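Local coordinates for SGNH-hydrolase family esterase (Altererythrobacter indicus, PDB 7C2A), which is an SGNH-hydrolase family esterase that hydrolyses ester bonds and may, like its relatives, act as a lysophospholipase, at residues 52-64 / 93-107. Sequence-based numbering, arbitrary orientation.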
loop_
_atom_site.group_PDB
_atom_site.type_symbol
_atom_site.label_atom_id
_atom_site.label_comp_id
_atom_site.label_asym_id
_atom_site.label_seq_id
_atom_site.Cartn_x
_atom_site.Cartn_y
_atom_site.Cartn_z
ATOM N N ASP A 52 -3.219 3.295 -6.425
ATOM C CA ASP A 52 -3.741 2.006 -6.945
ATOM C C ASP A 52 -4.591 1.290 -5.893
ATOM O O ASP A 52 -4.131 1.084 -4.768
ATOM C CB ASP A 52 -2.616 1.042 -7.325
ATOM C CG ASP A 52 -2.548 0.737 -8.812
ATOM O OD1 ASP A 52 -2.908 1.616 -9.607
ATOM O OD2 ASP A 52 -2.117 -0.364 -9.145
ATOM N N THR A 53 -5.807 0.927 -6.283
ATOM C CA THR A 53 -6.666 0.075 -5.429
ATOM C C THR A 53 -6.346 -1.386 -5.777
ATOM O O THR A 53 -5.586 -1.650 -6.725
ATOM C CB THR A 53 -8.141 0.290 -5.783
ATOM O OG1 THR A 53 -8.255 0.035 -7.184
ATOM C CG2 THR A 53 -8.635 1.685 -5.463
ATOM N N THR A 54 -6.888 -2.323 -5.009
ATOM C CA THR A 54 -6.740 -3.730 -5.368
ATOM C C THR A 54 -7.274 -4.007 -6.771
ATOM O O THR A 54 -6.694 -4.801 -7.512
ATOM C CB THR A 54 -7.401 -4.640 -4.327
ATOM O OG1 THR A 54 -8.822 -4.398 -4.284
ATOM C CG2 THR A 54 -6.770 -4.459 -2.936
ATOM N N ALA A 55 -8.378 -3.361 -7.160
ATOM C CA ALA A 55 -8.895 -3.570 -8.511
ATOM C C ALA A 55 -7.923 -3.045 -9.560
ATOM O O ALA A 55 -7.715 -3.685 -10.595
ATOM C CB ALA A 55 -10.263 -2.908 -8.683
ATOM N N ALA A 56 -7.324 -1.879 -9.311
ATOM C CA ALA A 56 -6.337 -1.358 -10.251
ATOM C C ALA A 56 -5.143 -2.297 -10.369
ATOM O O ALA A 56 -4.623 -2.530 -11.466
ATOM C CB ALA A 56 -5.899 0.052 -9.848
ATOM N N GLY A 57 -4.695 -2.854 -9.244
ATOM C CA GLY A 57 -3.598 -3.802 -9.301
ATOM C C GLY A 57 -3.961 -5.044 -10.087
ATOM O O GLY A 57 -3.176 -5.533 -10.899
ATOM N N LEU A 58 -5.167 -5.568 -9.864
ATOM C CA LEU A 58 -5.617 -6.728 -10.628
ATOM C C LEU A 58 -5.676 -6.421 -12.119
ATOM O O LEU A 58 -5.343 -7.270 -12.947
ATOM C CB LEU A 58 -6.974 -7.186 -10.100
ATOM C CG LEU A 58 -7.640 -8.364 -10.808
ATOM C CD1 LEU A 58 -6.762 -9.602 -10.771
ATOM C CD2 LEU A 58 -8.995 -8.635 -10.177
ATOM N N GLN A 59 -6.080 -5.202 -12.469
ATOM C CA GLN A 59 -6.191 -4.831 -13.873
ATOM C C GLN A 59 -4.846 -4.856 -14.586
ATOM O O GLN A 59 -4.795 -5.110 -15.798
ATOM C CB GLN A 59 -6.809 -3.444 -13.983
ATOM C CG GLN A 59 -7.208 -3.070 -15.402
ATOM C CD GLN A 59 -8.407 -3.871 -15.878
ATOM O OE1 GLN A 59 -9.339 -4.116 -15.114
ATOM N NE2 GLN A 59 -8.389 -4.286 -17.136
ATOM N N ARG A 60 -3.746 -4.614 -13.869
ATOM C CA ARG A 60 -2.435 -4.462 -14.492
ATOM C C ARG A 60 -1.452 -5.582 -14.192
ATOM O O ARG A 60 -0.362 -5.571 -14.770
ATOM C CB ARG A 60 -1.796 -3.095 -14.188
ATOM C CG ARG A 60 -1.398 -2.903 -12.745
ATOM C CD ARG A 60 -0.624 -1.590 -12.531
ATOM N NE ARG A 60 -0.487 -1.338 -11.097
ATOM C CZ ARG A 60 0.648 -1.419 -10.404
ATOM N NH1 ARG A 60 1.795 -1.669 -11.016
ATOM N NH2 ARG A 60 0.634 -1.230 -9.093
ATOM N N ILE A 61 -1.783 -6.551 -13.334
ATOM C CA ILE A 61 -0.763 -7.517 -12.923
ATOM C C ILE A 61 -0.208 -8.300 -14.115
ATOM O O ILE A 61 1.006 -8.497 -14.225
ATOM C CB ILE A 61 -1.241 -8.420 -11.769
ATOM C CG1 ILE A 61 -0.121 -9.386 -11.349
ATOM C CG2 ILE A 61 -2.499 -9.214 -12.145
ATOM C CD1 ILE A 61 1.139 -8.728 -10.756
ATOM N N LYS A 62 -1.077 -8.765 -15.016
ATOM C CA LYS A 62 -0.592 -9.512 -16.176
ATOM C C LYS A 62 0.323 -8.653 -17.042
ATOM O O LYS A 62 1.390 -9.102 -17.473
ATOM C CB LYS A 62 -1.767 -10.029 -17.008
ATOM C CG LYS A 62 -2.418 -11.306 -16.491
ATOM C CD LYS A 62 -3.584 -11.708 -17.399
ATOM C CE LYS A 62 -4.293 -12.968 -16.917
ATOM N NZ LYS A 62 -3.476 -14.193 -17.113
ATOM N N PHE A 63 -0.085 -7.414 -17.308
ATOM C CA PHE A 63 0.726 -6.524 -18.132
ATOM C C PHE A 63 2.084 -6.273 -17.495
ATOM O O PHE A 63 3.115 -6.288 -18.176
ATOM C CB PHE A 63 -0.011 -5.196 -18.320
ATOM C CG PHE A 63 0.764 -4.183 -19.115
ATOM C CD1 PHE A 63 0.722 -4.204 -20.500
ATOM C CD2 PHE A 63 1.539 -3.220 -18.495
ATOM C CE1 PHE A 63 1.424 -3.286 -21.247
ATOM C CE2 PHE A 63 2.249 -2.295 -19.248
ATOM C CZ PHE A 63 2.193 -2.334 -20.625
ATOM N N VAL A 64 2.104 -6.019 -16.186
ATOM C CA VAL A 64 3.366 -5.767 -15.493
ATOM C C VAL A 64 4.283 -6.977 -15.600
ATOM O O VAL A 64 5.477 -6.847 -15.892
ATOM C CB VAL A 64 3.099 -5.349 -14.032
ATOM C CG1 VAL A 64 4.382 -5.368 -13.222
ATOM C CG2 VAL A 64 2.470 -3.968 -13.991
ATOM N N ALA A 93 -12.031 -6.267 -1.845
ATOM C CA ALA A 93 -10.573 -6.142 -1.817
ATOM C C ALA A 93 -9.918 -7.517 -1.733
ATOM O O ALA A 93 -8.928 -7.797 -2.427
ATOM C CB ALA A 93 -10.145 -5.263 -0.636
ATOM N N ARG A 94 -10.475 -8.395 -0.894
ATOM C CA ARG A 94 -9.968 -9.759 -0.787
ATOM C C ARG A 94 -10.076 -10.500 -2.111
ATOM O O ARG A 94 -9.151 -11.216 -2.506
ATOM C CB ARG A 94 -10.743 -10.503 0.297
ATOM C CG ARG A 94 -10.225 -11.902 0.584
ATOM C CD ARG A 94 -11.065 -12.598 1.657
ATOM N NE ARG A 94 -12.465 -12.641 1.257
ATOM C CZ ARG A 94 -13.486 -12.219 1.999
ATOM N NH1 ARG A 94 -14.718 -12.274 1.509
ATOM N NH2 ARG A 94 -13.286 -11.754 3.223
ATOM N N GLN A 95 -11.214 -10.354 -2.798
ATOM C CA GLN A 95 -11.400 -11.007 -4.091
ATOM C C GLN A 95 -10.407 -10.487 -5.120
ATOM O O GLN A 95 -9.833 -11.265 -5.887
ATOM C CB GLN A 95 -12.820 -10.754 -4.580
ATOM C CG GLN A 95 -13.914 -11.348 -3.715
ATOM C CD GLN A 95 -15.239 -10.602 -3.849
ATOM O OE1 GLN A 95 -15.486 -9.918 -4.847
ATOM N NE2 GLN A 95 -16.092 -10.728 -2.837
ATOM N N ASN A 96 -10.200 -9.170 -5.154
ATOM C CA ASN A 96 -9.259 -8.606 -6.114
ATOM C C ASN A 96 -7.838 -9.066 -5.824
ATOM O O ASN A 96 -7.102 -9.463 -6.741
ATOM C CB ASN A 96 -9.342 -7.080 -6.084
ATOM C CG ASN A 96 -10.663 -6.546 -6.581
ATOM O OD1 ASN A 96 -11.385 -7.224 -7.322
ATOM N ND2 ASN A 96 -10.981 -5.322 -6.198
ATOM N N LEU A 97 -7.441 -9.038 -4.549
ATOM C CA LEU A 97 -6.120 -9.535 -4.185
ATOM C C LEU A 97 -5.977 -11.011 -4.518
ATOM O O LEU A 97 -4.903 -11.454 -4.944
ATOM C CB LEU A 97 -5.858 -9.295 -2.700
ATOM C CG LEU A 97 -5.399 -7.882 -2.348
ATOM C CD1 LEU A 97 -5.636 -7.566 -0.882
ATOM C CD2 LEU A 97 -3.935 -7.680 -2.702
ATOM N N SER A 98 -7.057 -11.789 -4.350
ATOM C CA SER A 98 -7.009 -13.202 -4.718
ATOM C C SER A 98 -6.660 -13.371 -6.191
ATOM O O SER A 98 -5.883 -14.257 -6.552
ATOM C CB SER A 98 -8.356 -13.868 -4.421
ATOM O OG SER A 98 -8.619 -13.948 -3.040
ATOM N N GLY A 99 -7.236 -12.534 -7.055
ATOM C CA GLY A 99 -6.920 -12.620 -8.471
ATOM C C GLY A 99 -5.467 -12.291 -8.766
ATOM O O GLY A 99 -4.853 -12.909 -9.637
ATOM N N ILE A 100 -4.897 -11.320 -8.047
ATOM C CA ILE A 100 -3.477 -11.003 -8.204
ATOM C C ILE A 100 -2.614 -12.190 -7.792
ATOM O O ILE A 100 -1.687 -12.594 -8.509
ATOM C CB ILE A 100 -3.106 -9.745 -7.399
ATOM C CG1 ILE A 100 -3.865 -8.532 -7.933
ATOM C CG2 ILE A 100 -1.598 -9.510 -7.440
ATOM C CD1 ILE A 100 -3.843 -7.347 -6.998
ATOM N N LEU A 101 -2.902 -12.763 -6.623
ATOM C CA LEU A 101 -2.079 -13.857 -6.129
ATOM C C LEU A 101 -2.243 -15.096 -6.989
ATOM O O LEU A 101 -1.284 -15.849 -7.178
ATOM C CB LEU A 101 -2.405 -14.160 -4.670
ATOM C CG LEU A 101 -2.268 -12.983 -3.698
ATOM C CD1 LEU A 101 -2.298 -13.498 -2.273
ATOM C CD2 LEU A 101 -1.007 -12.172 -3.955
ATOM N N GLU A 102 -3.437 -15.306 -7.546
ATOM C CA GLU A 102 -3.655 -16.449 -8.422
ATOM C C GLU A 102 -2.814 -16.343 -9.683
ATOM O O GLU A 102 -2.290 -17.350 -10.172
ATOM C CB GLU A 102 -5.138 -16.565 -8.762
ATOM C CG GLU A 102 -5.899 -17.335 -7.710
ATOM C CD GLU A 102 -7.404 -17.306 -7.878
ATOM O OE1 GLU A 102 -7.892 -16.790 -8.909
ATOM O OE2 GLU A 102 -8.095 -17.806 -6.963
ATOM N N GLU A 103 -2.693 -15.143 -10.244
ATOM C CA GLU A 103 -1.839 -14.960 -11.411
ATOM C C GLU A 103 -0.374 -15.234 -11.075
ATOM O O GLU A 103 0.330 -15.909 -11.835
ATOM C CB GLU A 103 -2.036 -13.554 -11.970
ATOM C CG GLU A 103 -1.168 -13.240 -13.176
ATOM C CD GLU A 103 -1.465 -14.107 -14.391
ATOM O OE1 GLU A 103 -2.540 -14.740 -14.443
ATOM O OE2 GLU A 103 -0.615 -14.163 -15.302
ATOM N N LEU A 104 0.108 -14.715 -9.942
ATOM C CA LEU A 104 1.484 -14.992 -9.533
ATOM C C LEU A 104 1.697 -16.484 -9.313
ATOM O O LEU A 104 2.719 -17.044 -9.732
ATOM C CB LEU A 104 1.816 -14.203 -8.265
ATOM C CG LEU A 104 1.894 -12.692 -8.491
ATOM C CD1 LEU A 104 1.801 -11.932 -7.169
ATOM C CD2 LEU A 104 3.155 -12.309 -9.237
ATOM N N GLN A 105 0.736 -17.146 -8.665
ATOM C CA GLN A 105 0.849 -18.578 -8.410
ATOM C C GLN A 105 0.844 -19.374 -9.708
ATOM O O GLN A 105 1.580 -20.361 -9.843
ATOM C CB GLN A 105 -0.308 -19.017 -7.517
ATOM C CG GLN A 105 -0.087 -20.319 -6.778
ATOM C CD GLN A 105 -1.171 -20.568 -5.755
ATOM O OE1 GLN A 105 -2.358 -20.516 -6.076
ATOM N NE2 GLN A 105 -0.774 -20.826 -4.516
ATOM N N ARG A 106 0.005 -18.982 -10.667
ATOM C CA ARG A 106 0.010 -19.661 -11.956
ATOM C C ARG A 106 1.409 -19.665 -12.553
ATOM O O ARG A 106 1.856 -20.678 -13.107
ATOM C CB ARG A 106 -0.972 -18.973 -12.901
ATOM C CG ARG A 106 -1.160 -19.664 -14.229
ATOM C CD ARG A 106 -2.132 -18.875 -15.086
ATOM N NE ARG A 106 -1.529 -17.645 -15.586
ATOM C CZ ARG A 106 -0.700 -17.592 -16.623
ATOM N NH1 ARG A 106 -0.386 -18.700 -17.278
ATOM N NH2 ARG A 106 -0.191 -16.431 -17.008
ATOM N N ARG A 107 2.125 -18.548 -12.430
ATOM C CA ARG A 107 3.462 -18.418 -12.987
ATOM C C ARG A 107 4.536 -18.942 -12.052
ATOM O O ARG A 107 5.721 -18.781 -12.345
ATOM C CB ARG A 107 3.746 -16.961 -13.349
ATOM C CG ARG A 107 2.703 -16.362 -14.269
ATOM C CD ARG A 107 3.213 -15.083 -14.870
ATOM N NE ARG A 107 2.157 -14.365 -15.572
ATOM C CZ ARG A 107 2.365 -13.575 -16.616
ATOM N NH1 ARG A 107 3.584 -13.410 -17.099
ATOM N NH2 ARG A 107 1.344 -12.966 -17.185
#
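The Glu103 carboxylate meets Lys62 across the contact, with Lys62 NZ above its plane, 2.9 Å from Glu103 OE1. In the conformers described here, Arg106 NE reaches the same oxygen from the opposite face, by a long bond. Arg106 and Arg107 each turn a guanidinium edge to it, with the Glu103 carboxylate carbon in the guanidinium plane. Arg106 NH2 takes the other oxygen. Arg107 puts both NE and NH2 on Glu103 OE2, with NE at 2.8 Å. In these conformers OE2 thus accepts three N-H groups and OE1 two. The Glu103 chain bends at chi2 (64°), which turns the buried carboxylate back among these cations. It probably offsets the like charges of Lys62 NZ and Arg106 NH2. Arg107 NH2 also forms a salt bridge with Asp66. A leucine in place of Glu103 would probably leave Lys62 and Arg106 without their shared counter-charge, and Arg107 with fewer partners.

At the other end, Asn96 ND2 gives a 3.0 Å hydrogen bond to Thr54 OG1, which lies in the amide plane; the N-H...O angle is 160°. Thr54 OG1 is also hydrogen-bonded to Asp83 OD2. Thr54 CG2 packs on Leu97 CG at 3.7 Å.

Between these polar ends, Ile100 is a knob in a hole made by Thr54, Gly57, Leu58 and Ile61. Its CD1 lies 3.6 Å from Leu58 N. Leu58 CD1 rests on the bare backbone of Gly99, 3.6 Å from its C. The axes of 54-64 and 93-106 run nearly parallel, at 22°, with a closest approach of 8.4 Å. Ile61 reaches strand 6-12 and Leu104 strand 74-78. Such side-by-side helices flanking a parallel sheet are typical of the alpha/beta/alpha SGNH-hydrolase fold.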